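Local coordinates for protein halotolerant alpha-type carbonic anhydrase (dCA II) (Dunaliella salina, PDB 1Y7W) that catalyses the reversible hydration of carbon dioxide as a zinc-dependent carbonic anhydrase of the alpha type that tolerates high salt, at residues G197-S200 with Y201-G205. Sequence-based numbering, arbitrary orientation.
Sequences GTAS and YGDTG
A type II beta turn from Ser200 to Asp203 reverses the chain in the surface loop between helix 181-195 and strand 206-207. The turn is closed by Asp203 N, which donates to Ser200 O at 3.0 Å. The donor is tilted 34° from the carbonyl plane. Gly202 sits third in the turn with a positive phi, a backbone shape that suits glycine. A second bond runs the other way. Ser200 N donates to Asp203 OD1 at 3.0 Å. This bond is fairly straight, with an N-H...O angle of 158°. The N-H meets OD1 from above the carboxylate plane. Asp203 CG stands anti to its own carbonyl carbon (chi1 -75°), which brings the carboxylate back to the Ser200 backbone. OD2 makes a van der Waals contact with Ser200 CB at 3.8 Å. The Tyr201 side chain packs on Ile194 of helix 181-195 and on Asp261 and Val262 of helix 253-266. Backbone bonds tie Gly202 and Asp203 to Leu97. Ser200 and Asp203 are thus joined by two bonds of opposite direction: the backbone bond closes the turn, and the Ser200 N-H holds the carboxylate over its start.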
# COMPACT_ATOMS: atom_id res chain seq x y z
N GLY A 197 -2.56 21.96 19.16
CA GLY A 197 -3.88 22.28 18.69
C GLY A 197 -4.09 22.63 17.24
O GLY A 197 -5.19 23.03 16.86
N THR A 198 -3.08 22.49 16.40
CA THR A 198 -3.29 22.86 14.99
C THR A 198 -3.95 21.73 14.16
O THR A 198 -4.39 21.93 13.02
CB THR A 198 -1.99 23.35 14.38
OG1 THR A 198 -1.02 22.33 14.42
CG2 THR A 198 -1.46 24.56 15.23
N ALA A 199 -4.05 20.54 14.75
CA ALA A 199 -4.69 19.40 14.12
C ALA A 199 -5.35 18.56 15.22
O ALA A 199 -4.90 18.56 16.35
CB ALA A 199 -3.64 18.54 13.39
N SER A 200 -6.42 17.86 14.86
CA SER A 200 -7.17 16.96 15.75
C SER A 200 -7.31 15.61 15.06
O SER A 200 -7.30 15.56 13.85
CB SER A 200 -8.59 17.50 16.03
OG SER A 200 -8.49 18.75 16.68
N TYR A 201 -7.40 14.53 15.84
CA TYR A 201 -7.61 13.22 15.23
C TYR A 201 -8.90 13.29 14.42
O TYR A 201 -9.87 13.93 14.85
CB TYR A 201 -7.78 12.17 16.30
CG TYR A 201 -6.55 11.99 17.17
CD1 TYR A 201 -5.30 11.79 16.61
CD2 TYR A 201 -6.66 11.98 18.59
CE1 TYR A 201 -4.20 11.56 17.36
CE2 TYR A 201 -5.53 11.75 19.38
CZ TYR A 201 -4.31 11.54 18.76
OH TYR A 201 -3.14 11.29 19.47
N GLY A 202 -8.95 12.61 13.26
CA GLY A 202 -10.15 12.69 12.46
C GLY A 202 -10.00 13.75 11.36
O GLY A 202 -10.72 13.70 10.36
N ASP A 203 -9.09 14.71 11.55
CA ASP A 203 -8.85 15.71 10.51
C ASP A 203 -8.23 14.99 9.29
O ASP A 203 -7.43 14.07 9.43
CB ASP A 203 -7.85 16.77 10.97
CG ASP A 203 -8.45 17.75 11.96
OD1 ASP A 203 -7.72 18.68 12.33
OD2 ASP A 203 -9.64 17.58 12.33
N THR A 204 -8.61 15.43 8.09
CA THR A 204 -8.05 14.86 6.89
C THR A 204 -7.22 15.92 6.16
O THR A 204 -7.41 17.11 6.39
CB THR A 204 -9.15 14.29 5.95
OG1 THR A 204 -10.12 15.31 5.63
CG2 THR A 204 -9.85 13.09 6.60
N GLY A 205 -6.25 15.48 5.35
CA GLY A 205 -5.44 16.43 4.59
C GLY A 205 -4.58 17.39 5.39
O GLY A 205 -4.40 18.54 5.01